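Local coordinates for nourseothricin acetyltransferase (Streptomyces noursei, PDB 5C82), which probably acetylates the antibiotic nourseothricin and so confers resistance, acting as an acyltransferase of the GNAT family, at residues Asp78-Phe82 / Phe94-Tyr99; Thr131-Arg135 / Ser186-Pro190; Thr32-Arg37 / Arg48-Val52. The protein carries 1 engineered substitution. All blocks are in the same frame, centred on the assembly; numbering follows the deposited sequence. Where two conformers were deposited one is given.

Contact 1. Residues Asp78-Phe82 / Phe94-Tyr99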
ATOM      1  N   ASP A  78     -10.565   2.862 -15.961  1.00 63.32           N
ATOM      2  CA  ASP A  78      -9.713   1.912 -15.250  1.00 60.74           C
ATOM      3  C   ASP A  78     -10.390   1.281 -14.035  1.00 58.27           C
ATOM      4  O   ASP A  78      -9.913   0.259 -13.543  1.00 57.93           O
ATOM      5  CB  ASP A  78      -8.375   2.566 -14.877  1.00 62.65           C
ATOM      6  CG  ASP A  78      -7.498   2.924 -16.066  1.00 67.84           C
ATOM      7  OD1 ASP A  78      -7.479   2.143 -17.054  1.00 65.93           O
ATOM      8  OD2 ASP A  78      -6.799   3.960 -15.995  1.00 72.23           O
ATOM      9  N   SER A  79     -11.511   1.871 -13.570  1.00 50.01           N
ATOM     10  CA  SER A  79     -12.316   1.365 -12.461  1.00 47.45           C
ATOM     11  C   SER A  79     -13.535   0.582 -12.999  1.00 45.02           C
ATOM     12  O   SER A  79     -14.067   0.941 -14.056  1.00 46.05           O
ATOM     13  CB  SER A  79     -12.771   2.516 -11.567  1.00 51.34           C
ATOM     14  OG  SER A  79     -13.621   2.075 -10.518  1.00 63.31           O
ATOM     15  N   ARG A  80     -13.952  -0.497 -12.291  1.00 33.62           N
ATOM     16  CA  ARG A  80     -15.120  -1.317 -12.642  1.00 29.80           C
ATOM     17  C   ARG A  80     -15.623  -2.148 -11.461  1.00 27.09           C
ATOM     18  O   ARG A  80     -14.823  -2.596 -10.642  1.00 24.30           O
ATOM     19  CB  ARG A  80     -14.825  -2.242 -13.828  1.00 27.80           C
ATOM     20  CG  ARG A  80     -16.081  -2.719 -14.569  1.00 35.33           C
ATOM     21  CD  ARG A  80     -15.684  -3.199 -15.930  1.00 46.44           C
ATOM     22  NE  ARG A  80     -16.808  -3.391 -16.836  1.00 64.25           N
ATOM     23  CZ  ARG A  80     -16.777  -3.061 -18.119  1.00 76.41           C
ATOM     24  NH1 ARG A  80     -15.694  -2.495 -18.641  1.00 54.63           N
ATOM     25  NH2 ARG A  80     -17.835  -3.278 -18.890  1.00 67.08           N
ATOM     26  N   THR A  81     -16.949  -2.353 -11.396  1.00 20.28           N
ATOM     27  CA  THR A  81     -17.621  -3.191 -10.405  1.00 19.14           C
ATOM     28  C   THR A  81     -18.415  -4.271 -11.137  1.00 21.16           C
ATOM     29  O   THR A  81     -19.220  -3.958 -12.010  1.00 20.07           O
ATOM     30  CB  THR A  81     -18.546  -2.367  -9.467  1.00 23.93           C
ATOM     31  OG1 THR A  81     -17.782  -1.381  -8.782  1.00 28.79           O
ATOM     32  CG2 THR A  81     -19.297  -3.240  -8.440  1.00 16.19           C
ATOM     33  N   PHE A  82     -18.205  -5.536 -10.750  1.00 17.64           N
ATOM     34  CA  PHE A  82     -18.953  -6.674 -11.266  1.00 16.90           C
ATOM     35  C   PHE A  82     -19.848  -7.214 -10.164  1.00 19.39           C
ATOM     36  O   PHE A  82     -19.413  -7.346  -9.021  1.00 16.39           O
ATOM     37  CB  PHE A  82     -18.027  -7.774 -11.797  1.00 18.53           C
ATOM     38  CG  PHE A  82     -17.135  -7.318 -12.917  1.00 20.30           C
ATOM     39  CD1 PHE A  82     -17.624  -7.212 -14.215  1.00 23.90           C
ATOM     40  CD2 PHE A  82     -15.785  -7.081 -12.695  1.00 23.05           C
ATOM     41  CE1 PHE A  82     -16.793  -6.801 -15.257  1.00 26.48           C
ATOM     42  CE2 PHE A  82     -14.950  -6.669 -13.733  1.00 27.28           C
ATOM     43  CZ  PHE A  82     -15.452  -6.550 -15.013  1.00 26.92           C
ATOM     44  N   PHE A  94     -20.268  -9.085  -5.094  1.00 19.55           N
ATOM     45  CA  PHE A  94     -19.697  -8.060  -5.969  1.00 18.98           C
ATOM     46  C   PHE A  94     -18.188  -8.008  -5.849  1.00 22.77           C
ATOM     47  O   PHE A  94     -17.619  -8.466  -4.856  1.00 24.32           O
ATOM     48  CB  PHE A  94     -20.329  -6.660  -5.698  1.00 20.37           C
ATOM     49  CG  PHE A  94     -19.986  -6.065  -4.350  1.00 20.85           C
ATOM     50  CD1 PHE A  94     -20.768  -6.340  -3.233  1.00 22.08           C
ATOM     51  CD2 PHE A  94     -18.877  -5.235  -4.198  1.00 22.80           C
ATOM     52  CE1 PHE A  94     -20.437  -5.815  -1.982  1.00 24.00           C
ATOM     53  CE2 PHE A  94     -18.536  -4.717  -2.941  1.00 25.47           C
ATOM     54  CZ  PHE A  94     -19.320  -5.007  -1.840  1.00 23.24           C
ATOM     55  N   VAL A  95     -17.545  -7.403  -6.827  1.00 18.82           N
ATOM     56  CA  VAL A  95     -16.088  -7.172  -6.825  1.00 18.28           C
ATOM     57  C   VAL A  95     -15.856  -5.789  -7.446  1.00 21.13           C
ATOM     58  O   VAL A  95     -16.446  -5.455  -8.481  1.00 19.56           O
ATOM     59  CB  VAL A  95     -15.244  -8.312  -7.503  1.00 21.51           C
ATOM     60  CG1 VAL A  95     -15.513  -8.428  -9.003  1.00 20.43           C
ATOM     61  CG2 VAL A  95     -13.750  -8.133  -7.241  1.00 21.38           C
ATOM     62  N   VAL A  96     -15.050  -4.978  -6.779  1.00 18.40           N
ATOM     63  CA  VAL A  96     -14.703  -3.649  -7.256  1.00 17.52           C
ATOM     64  C   VAL A  96     -13.235  -3.759  -7.615  1.00 21.85           C
ATOM     65  O   VAL A  96     -12.431  -4.242  -6.805  1.00 20.77           O
ATOM     66  CB  VAL A  96     -14.978  -2.515  -6.211  1.00 19.93           C
ATOM     67  CG1 VAL A  96     -14.676  -1.131  -6.798  1.00 18.98           C
ATOM     68  CG2 VAL A  96     -16.409  -2.578  -5.676  1.00 19.34           C
ATOM     69  N   VAL A  97     -12.899  -3.339  -8.834  1.00 18.44           N
ATOM     70  CA  VAL A  97     -11.542  -3.359  -9.360  1.00 18.04           C
ATOM     71  C   VAL A  97     -11.134  -1.980  -9.832  1.00 27.06           C
ATOM     72  O   VAL A  97     -11.978  -1.174 -10.249  1.00 27.61           O
ATOM     73  CB  VAL A  97     -11.281  -4.470 -10.425  1.00 21.20           C
ATOM     74  CG1 VAL A  97     -11.640  -5.855  -9.886  1.00 20.18           C
ATOM     75  CG2 VAL A  97     -11.986  -4.196 -11.763  1.00 20.92           C
ATOM     76  N   SER A  98      -9.832  -1.707  -9.747  1.00 25.19           N
ATOM     77  CA  SER A  98      -9.223  -0.460 -10.182  1.00 25.26           C
ATOM     78  C   SER A  98      -7.901  -0.828 -10.869  1.00 29.58           C
ATOM     79  O   SER A  98      -7.174  -1.684 -10.370  1.00 28.90           O
ATOM     80  CB  SER A  98      -8.980   0.445  -8.980  1.00 28.54           C
ATOM     81  OG  SER A  98      -8.066   1.477  -9.295  1.00 41.92           O
ATOM     82  N   TYR A  99      -7.595  -0.193 -12.005  1.00 26.02           N
ATOM     83  CA  TYR A  99      -6.369  -0.477 -12.744  1.00 25.35           C
ATOM     84  C   TYR A  99      -5.375   0.683 -12.678  1.00 32.54           C
ATOM     85  O   TYR A  99      -5.764   1.841 -12.860  1.00 32.78           O
ATOM     86  CB  TYR A  99      -6.678  -0.812 -14.206  1.00 24.34           C
ATOM     87  CG  TYR A  99      -5.436  -1.172 -14.993  1.00 24.23           C
ATOM     88  CD1 TYR A  99      -4.732  -2.344 -14.723  1.00 24.45           C
ATOM     89  CD2 TYR A  99      -4.950  -0.332 -15.994  1.00 24.46           C
ATOM     90  CE1 TYR A  99      -3.577  -2.667 -15.425  1.00 22.89           C
ATOM     91  CE2 TYR A  99      -3.801  -0.652 -16.710  1.00 24.61           C
ATOM     92  CZ  TYR A  99      -3.128  -1.833 -16.431  1.00 27.31           C
ATOM     93  OH  TYR A  99      -1.980  -2.156 -17.104  1.00 25.10           O
TER
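F82 and V95 stand side by side on the same face of an antiparallel hairpin, the face turned to helix 122-137. V95 CG1 lies 3.8 Å from F82 CB and approaches the phenyl ring at its edge, near the ring plane. With F82 CG anti to its own carbonyl carbon (chi1 -60°), the ring lies back along its strand and R80 CG sits over one face, toward the rim. V97 fills the next step of this apolar row, with its CG2 4.0 Å from R80 CB and 4.3 Å from F82 CE2. Beta-branched valines suit extended backbone, and their short side chains leave room for L126 and A130 of the helix. R80 contributes its aliphatic stem here, while its NE runs on to a hydrogen bond with T14 OG1. On the opposite face T81 and V96 cross obliquely, and T81 OG1 faces the V96 isopropyl group, 3.6 Å from CG2. At the open end of the hairpin the carboxylate of D78, poorly ordered, has OD1 at the edge of the Y99 ring, 3.7 Å from CD2, with the two planes 64° apart; the Y99 N to D78 O bond there is weak. Inward the ladder tightens: V97 N donates to R80 O at 2.7 Å and a nearly straight 170°, and F82 N reaches V95 O at 2.9 Å. The chemistry is thus split: four well-formed backbone bonds from R80 to F82 fix the register of these two GNAT-sheet strands, and aromatic and aliphatic groups give the helix a greasy floor.

Contact 2. Residues Thr131-Arg135 / Ser186-Pro190; sequences TEFAR and SMPCP
R135 and C189 have the nearest CA atoms of the two segments, 6.7 Å apart, where a helix passes the end of a strand and the short tail beyond it. No hydrogen bond links the two segments; the helix satisfies its own backbone, as in R135 N to T131 O at 3.0 Å, and the contact is left to side chains and to the P190 carbonyl. C189 carries much of it. With SG anti to the backbone N (chi1 178°), the thiol sulfur reaches toward the helix and touches both A134 CB, at 3.7 Å, and R135 CG, at 3.6 Å. A small alanine lets the sulfur come close, and a cysteine is slim enough to fit. In the GNAT fold, helix 122-137 makes the beta-alpha-beta crossover from strand 105-113 to the parallel strand 141-147, and strand 182-188 pairs antiparallel with the latter; L142 of that intervening strand lies against T131, A134, M187 and C189 alike. M187, a selenomethionine here, bends at chi3 (78°) and brings CE within 3.6 Å of T131 OG1, the two side chains crossing at about a right angle. A bond to M127 O one turn back satisfies that hydroxyl within the helix, so it can face a nonpolar neighbour. T131 CG2 lies 4.0 Å from P190 CD. At the solvent-exposed end R135 lays one face of its guanidinium against P190 O; NE is 2.8 Å from that oxygen, but the angle is too poor for a hydrogen bond, although, as P190 ends the sequence, a terminal carboxylate there would probably attract the arginine.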
ATOM      1  N   THR A 131     -10.130 -10.973 -13.429  1.00 15.24           N
ATOM      2  CA  THR A 131      -8.961 -11.445 -14.193  1.00 15.45           C
ATOM      3  C   THR A 131      -9.104 -11.106 -15.674  1.00 20.69           C
ATOM      4  O   THR A 131      -8.149 -10.614 -16.268  1.00 20.86           O
ATOM      5  CB  THR A 131      -8.677 -12.938 -13.888  1.00 19.88           C
ATOM      6  OG1 THR A 131      -8.378 -13.017 -12.495  1.00 23.64           O
ATOM      7  CG2 THR A 131      -7.484 -13.488 -14.651  1.00 18.96           C
ATOM      8  N   GLU A 132     -10.294 -11.311 -16.251  1.00 19.10           N
ATOM      9  CA  GLU A 132     -10.558 -10.974 -17.662  1.00 18.54           C
ATOM     10  C   GLU A 132     -10.349  -9.477 -17.929  1.00 21.50           C
ATOM     11  O   GLU A 132      -9.657  -9.124 -18.878  1.00 22.61           O
ATOM     12  CB  GLU A 132     -11.961 -11.436 -18.089  1.00 19.16           C
ATOM     13  CG  GLU A 132     -12.166 -12.949 -18.023  1.00 19.31           C
ATOM     14  CD  GLU A 132     -13.608 -13.398 -18.199  1.00 27.91           C
ATOM     15  OE1 GLU A 132     -14.502 -12.528 -18.274  1.00 22.34           O
ATOM     16  OE2 GLU A 132     -13.854 -14.623 -18.208  1.00 31.51           O
ATOM     17  N   PHE A 133     -10.893  -8.608 -17.063  1.00 17.99           N
ATOM     18  CA  PHE A 133     -10.721  -7.153 -17.125  1.00 16.89           C
ATOM     19  C   PHE A 133      -9.233  -6.765 -17.030  1.00 22.21           C
ATOM     20  O   PHE A 133      -8.792  -5.848 -17.727  1.00 23.32           O
ATOM     21  CB  PHE A 133     -11.523  -6.490 -15.985  1.00 18.95           C
ATOM     22  CG  PHE A 133     -11.527  -4.977 -15.983  1.00 20.37           C
ATOM     23  CD1 PHE A 133     -12.314  -4.264 -16.882  1.00 24.08           C
ATOM     24  CD2 PHE A 133     -10.723  -4.265 -15.102  1.00 21.86           C
ATOM     25  CE1 PHE A 133     -12.325  -2.859 -16.865  1.00 24.80           C
ATOM     26  CE2 PHE A 133     -10.733  -2.865 -15.089  1.00 24.28           C
ATOM     27  CZ  PHE A 133     -11.539  -2.172 -15.962  1.00 22.43           C
ATOM     28  N   ALA A 134      -8.467  -7.465 -16.171  1.00 18.59           N
ATOM     29  CA  ALA A 134      -7.027  -7.244 -15.998  1.00 18.67           C
ATOM     30  C   ALA A 134      -6.293  -7.519 -17.320  1.00 24.25           C
ATOM     31  O   ALA A 134      -5.470  -6.706 -17.752  1.00 23.48           O
ATOM     32  CB  ALA A 134      -6.480  -8.141 -14.887  1.00 18.69           C
ATOM     33  N   ARG A 135      -6.636  -8.640 -17.973  1.00 23.93           N
ATOM     34  CA  ARG A 135      -6.092  -9.050 -19.265  1.00 25.85           C
ATOM     35  C   ARG A 135      -6.385  -7.990 -20.315  1.00 31.11           C
ATOM     36  O   ARG A 135      -5.453  -7.547 -20.971  1.00 32.55           O
ATOM     37  CB  ARG A 135      -6.642 -10.428 -19.699  1.00 28.05           C
ATOM     38  CG  ARG A 135      -6.099 -11.602 -18.874  1.00 43.21           C
ATOM     39  CD  ARG A 135      -6.431 -12.960 -19.482  1.00 61.79           C
ATOM     40  NE  ARG A 135      -5.614 -13.250 -20.667  1.00 77.06           N
ATOM     41  CZ  ARG A 135      -5.672 -14.379 -21.371  1.00 98.48           C
ATOM     42  NH1 ARG A 135      -6.511 -15.347 -21.021  1.00 89.13           N
ATOM     43  NH2 ARG A 135      -4.892 -14.548 -22.429  1.00 89.00           N
ATOM     44  N   SER A 186      -0.862 -11.221  -4.151  1.00 12.60           N
ATOM     45  CA  SER A 186      -0.848 -10.968  -5.575  1.00 12.66           C
ATOM     46  C   SER A 186      -0.856 -12.251  -6.378  1.00 18.40           C
ATOM     47  O   SER A 186      -0.500 -13.319  -5.875  1.00 16.34           O
ATOM     48  CB  SER A 186       0.337 -10.095  -5.974  1.00 14.66           C
ATOM     49  OG  SER A 186       1.558 -10.782  -5.749  1.00 23.21           O
HETATM   50  N   MSE A 187      -1.229 -12.112  -7.650  1.00 16.68           N
HETATM   51  CA  MSE A 187      -1.246 -13.189  -8.619  1.00 17.68           C
HETATM   52  C   MSE A 187      -0.769 -12.622  -9.937  1.00 21.81           C
HETATM   53  O   MSE A 187      -1.337 -11.607 -10.339  1.00 21.11           O
HETATM   54  CB  MSE A 187      -2.690 -13.680  -8.790  1.00 19.90           C
HETATM   55  CG  MSE A 187      -2.797 -14.921  -9.550  1.00 28.50           C
HETATM   56 SE   MSE A 187      -4.648 -15.418  -9.674  1.00 38.31          SE
HETATM   57  CE  MSE A 187      -5.284 -14.203 -11.081  1.00 34.76           C
ATOM     58  N   PRO A 188       0.179 -13.269 -10.675  1.00 19.63           N
ATOM     59  CA  PRO A 188       0.500 -12.780 -12.027  1.00 20.60           C
ATOM     60  C   PRO A 188      -0.736 -12.945 -12.926  1.00 26.38           C
ATOM     61  O   PRO A 188      -1.516 -13.889 -12.745  1.00 23.45           O
ATOM     62  CB  PRO A 188       1.648 -13.689 -12.488  1.00 22.49           C
ATOM     63  CG  PRO A 188       1.562 -14.897 -11.658  1.00 26.30           C
ATOM     64  CD  PRO A 188       0.922 -14.505 -10.357  1.00 21.86           C
ATOM     65  N   CYS A 189      -0.925 -12.012 -13.859  1.00 26.97           N
ATOM     66  CA  CYS A 189      -2.079 -12.011 -14.751  1.00 30.23           C
ATOM     67  C   CYS A 189      -1.782 -12.827 -16.032  1.00 36.51           C
ATOM     68  O   CYS A 189      -0.824 -12.515 -16.722  1.00 34.84           O
ATOM     69  CB  CYS A 189      -2.520 -10.578 -15.051  1.00 32.20           C
ATOM     70  SG  CYS A 189      -3.910 -10.451 -16.199  1.00 37.51           S
ATOM     71  N   PRO A 190      -2.547 -13.925 -16.307  1.00 37.52           N
ATOM     72  CA  PRO A 190      -2.267 -14.765 -17.500  1.00 42.59           C
ATOM     73  C   PRO A 190      -2.190 -14.031 -18.843  1.00 70.61           C
ATOM     74  O   PRO A 190      -3.148 -13.389 -19.269  1.00 39.52           O
ATOM     75  CB  PRO A 190      -3.414 -15.783 -17.494  1.00 43.59           C
ATOM     76  CG  PRO A 190      -3.900 -15.823 -16.085  1.00 46.32           C
ATOM     77  CD  PRO A 190      -3.723 -14.432 -15.559  1.00 40.88           C
TER

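Contact 3. Residues Thr32-Arg37 / Arg48-Val52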
ATOM      1  N   THR A  32     -14.815 -16.578  12.439  1.00 15.29           N
ATOM      2  CA  THR A  32     -13.654 -17.426  12.213  1.00 15.48           C
ATOM      3  C   THR A  32     -13.119 -18.018  13.516  1.00 22.14           C
ATOM      4  O   THR A  32     -13.111 -17.342  14.540  1.00 20.37           O
ATOM      5  CB  THR A  32     -12.584 -16.661  11.382  1.00 19.50           C
ATOM      6  OG1 THR A  32     -11.460 -17.512  11.131  1.00 22.87           O
ATOM      7  CG2 THR A  32     -12.140 -15.337  12.027  1.00 16.23           C
ATOM      8  N   ASP A  33     -12.663 -19.285  13.453  0.50 21.50           N
ATOM      9  CA  ASP A  33     -12.090 -20.032  14.581  0.50 21.75           C
ATOM     10  C   ASP A  33     -10.567 -19.827  14.636  0.50 25.32           C
ATOM     11  O   ASP A  33      -9.925 -20.291  15.579  0.50 24.74           O
ATOM     12  CB  ASP A  33     -12.405 -21.542  14.435  0.50 23.91           C
ATOM     13  CG  ASP A  33     -13.878 -21.907  14.410  0.50 36.21           C
ATOM     14  OD1 ASP A  33     -14.594 -21.565  15.377  0.50 37.66           O
ATOM     15  OD2 ASP A  33     -14.305 -22.580  13.449  0.50 44.22           O
ATOM     16  N   THR A  34      -9.984 -19.159  13.613  1.00 21.25           N
ATOM     17  CA  THR A  34      -8.524 -18.917  13.518  1.00 20.23           C
ATOM     18  C   THR A  34      -8.257 -17.521  12.960  1.00 22.05           C
ATOM     19  O   THR A  34      -9.156 -16.926  12.378  1.00 21.55           O
ATOM     20  CB  THR A  34      -7.778 -19.964  12.634  1.00 21.49           C
ATOM     21  OG1 THR A  34      -8.151 -19.793  11.279  1.00 21.35           O
ATOM     22  CG2 THR A  34      -8.013 -21.410  13.040  1.00 14.37           C
ATOM     23  N   VAL A  35      -7.022 -17.004  13.148  1.00 16.71           N
ATOM     24  CA  VAL A  35      -6.548 -15.711  12.631  1.00 16.15           C
ATOM     25  C   VAL A  35      -5.082 -15.901  12.282  1.00 20.25           C
ATOM     26  O   VAL A  35      -4.441 -16.821  12.797  1.00 20.01           O
ATOM     27  CB  VAL A  35      -6.741 -14.464  13.585  1.00 18.70           C
ATOM     28  CG1 VAL A  35      -8.215 -14.202  13.917  1.00 17.24           C
ATOM     29  CG2 VAL A  35      -5.889 -14.570  14.863  1.00 18.33           C
ATOM     30  N   PHE A  36      -4.547 -15.049  11.414  1.00 16.57           N
ATOM     31  CA  PHE A  36      -3.119 -15.091  11.117  1.00 16.15           C
ATOM     32  C   PHE A  36      -2.520 -14.009  11.984  1.00 20.11           C
ATOM     33  O   PHE A  36      -2.889 -12.830  11.857  1.00 18.92           O
ATOM     34  CB  PHE A  36      -2.818 -14.888   9.630  1.00 17.42           C
ATOM     35  CG  PHE A  36      -3.046 -16.132   8.791  1.00 18.27           C
ATOM     36  CD1 PHE A  36      -4.317 -16.454   8.322  1.00 18.82           C
ATOM     37  CD2 PHE A  36      -1.976 -16.961   8.436  1.00 19.15           C
ATOM     38  CE1 PHE A  36      -4.522 -17.590   7.528  1.00 19.73           C
ATOM     39  CE2 PHE A  36      -2.178 -18.092   7.640  1.00 20.71           C
ATOM     40  CZ  PHE A  36      -3.450 -18.394   7.178  1.00 19.19           C
ATOM     41  N   ARG A  37      -1.738 -14.444  12.981  1.00 16.20           N
ATOM     42  CA  ARG A  37      -1.051 -13.563  13.918  1.00 16.19           C
ATOM     43  C   ARG A  37       0.185 -13.084  13.199  1.00 18.16           C
ATOM     44  O   ARG A  37       0.920 -13.889  12.603  1.00 15.24           O
ATOM     45  CB  ARG A  37      -0.661 -14.318  15.215  1.00 19.28           C
ATOM     46  CG  ARG A  37       0.006 -13.419  16.272  1.00 25.95           C
ATOM     47  CD  ARG A  37       0.275 -14.176  17.554  1.00 41.75           C
ATOM     48  NE  ARG A  37      -0.956 -14.411  18.314  1.00 56.41           N
ATOM     49  CZ  ARG A  37      -1.086 -15.321  19.276  1.00 69.32           C
ATOM     50  NH1 ARG A  37      -0.064 -16.106  19.602  1.00 49.10           N
ATOM     51  NH2 ARG A  37      -2.245 -15.466  19.906  1.00 59.31           N
ATOM     52  N   ARG A  48       1.521 -16.487  11.384  1.00 23.61           N
ATOM     53  CA  ARG A  48       1.208 -17.816  11.874  1.00 23.38           C
ATOM     54  C   ARG A  48      -0.267 -17.872  12.138  1.00 24.60           C
ATOM     55  O   ARG A  48      -0.782 -17.029  12.866  1.00 25.65           O
ATOM     56  CB  ARG A  48       1.994 -18.114  13.162  1.00 23.32           C
ATOM     57  CG  ARG A  48       1.916 -19.574  13.623  1.00 36.76           C
ATOM     58  CD  ARG A  48       2.894 -19.891  14.755  1.00 49.59           C
ATOM     59  NE  ARG A  48       2.721 -19.013  15.916  1.00 67.31           N
ATOM     60  CZ  ARG A  48       2.166 -19.379  17.069  1.00 88.70           C
ATOM     61  NH1 ARG A  48       1.731 -20.623  17.243  1.00 73.78           N
ATOM     62  NH2 ARG A  48       2.049 -18.505  18.062  1.00 78.71           N
ATOM     63  N   GLU A  49      -0.946 -18.862  11.561  1.00 19.83           N
ATOM     64  CA  GLU A  49      -2.367 -19.103  11.802  1.00 19.42           C
ATOM     65  C   GLU A  49      -2.526 -19.713  13.204  1.00 23.07           C
ATOM     66  O   GLU A  49      -1.897 -20.718  13.524  1.00 20.93           O
ATOM     67  CB  GLU A  49      -2.958 -20.026  10.745  1.00 20.30           C
ATOM     68  CG  GLU A  49      -4.480 -19.982  10.750  1.00 23.47           C
ATOM     69  CD  GLU A  49      -5.131 -20.786   9.650  1.00 24.06           C
ATOM     70  OE1 GLU A  49      -4.396 -21.421   8.862  1.00 27.12           O
ATOM     71  OE2 GLU A  49      -6.379 -20.752   9.547  1.00 18.88           O
ATOM     72  N   VAL A  50      -3.293 -19.028  14.052  1.00 20.38           N
ATOM     73  CA  VAL A  50      -3.530 -19.404  15.434  1.00 20.09           C
ATOM     74  C   VAL A  50      -5.022 -19.583  15.720  1.00 25.00           C
ATOM     75  O   VAL A  50      -5.836 -18.806  15.204  1.00 22.33           O
ATOM     76  CB  VAL A  50      -2.877 -18.410  16.445  1.00 23.91           C
ATOM     77  CG1 VAL A  50      -1.345 -18.543  16.479  1.00 23.83           C
ATOM     78  CG2 VAL A  50      -3.300 -16.966  16.185  1.00 23.01           C
ATOM     79  N   PRO A  51      -5.412 -20.570  16.566  1.00 25.77           N
ATOM     80  CA  PRO A  51      -6.836 -20.678  16.930  1.00 26.61           C
ATOM     81  C   PRO A  51      -7.272 -19.502  17.810  1.00 31.76           C
ATOM     82  O   PRO A  51      -6.444 -18.928  18.517  1.00 31.77           O
ATOM     83  CB  PRO A  51      -6.915 -22.002  17.703  1.00 28.67           C
ATOM     84  CG  PRO A  51      -5.534 -22.216  18.251  1.00 32.60           C
ATOM     85  CD  PRO A  51      -4.582 -21.573  17.279  1.00 27.59           C
ATOM     86  N   VAL A  52      -8.556 -19.117  17.735  1.00 29.00           N
ATOM     87  CA  VAL A  52      -9.131 -18.068  18.576  1.00 28.92           C
ATOM     88  C   VAL A  52     -10.374 -18.625  19.249  1.00 33.97           C
ATOM     89  O   VAL A  52     -11.218 -19.218  18.572  1.00 33.80           O
ATOM     90  CB  VAL A  52      -9.406 -16.689  17.887  1.00 32.31           C
ATOM     91  CG1 VAL A  52      -8.116 -15.917  17.638  1.00 32.19           C
ATOM     92  CG2 VAL A  52     -10.226 -16.828  16.603  1.00 31.81           C
TER
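E49 lays its CB over one face of the F36 ring, 3.9 Å from the centroid and 17° off the normal, a CH-pi contact. The chain runs on extended, and the carboxylate stacks within 20° of the ring plane, OE1 3.6 Å from F36 CZ. Glutamate suits the place: its methylene stem can lie on the phenyl while the carboxylate still reaches T34 and H155. OE2 accepts a hydrogen bond from T34 OG1 at 2.7 Å through its anti lone pair; a chi1 of 69° sets that hydroxyl between the backbone N and carbonyl carbon of T34. OE1 takes a second bond from H155 NE2 of helix 151-158, against which F36 also packs. Strands 34-40 and 44-58 form this hairpin, part of a small three-stranded antiparallel sheet. The opposite face begins with valines: V35 CG2 meets V50 CG2 and V52 CG1, both at 3.8 Å. Farther along that face R37 and R48 run side by side, R37 NH1 3.5 Å from R48 NH2, with V50 methyls against a face of each guanidinium. Both carboxylate oxygens are thus gripped, which fixes the E49 headgroup and ties the hairpin to the helix, whereas solvent would probably soften the repulsion between the exposed arginines.

How the contacts relate
Contacts 1 and 2 belong to the large mixed sheet, and contact 2 includes helix 122-137, which also packs on contact 1; contact 3 builds the separate three-stranded sheet, its centre about 30 Å from that of contact 1 and on the opposite side of the chain's centre. F133 joins the first two: it takes no part in the tail contact but packs on R80, F82 and V97 of contact 1, while its neighbour A134 faces C189. Contact 1 is partly buried; contacts 2 and 3 lie at the surface. Both hairpins, 78-82 / 94-99 and 32-37 / 48-52, rest on backbone ladders, yet only the second adds a side-chain hydrogen bond across its strands. Contact 2, helix against strand end, depends on sulfur, methyl and proline packing.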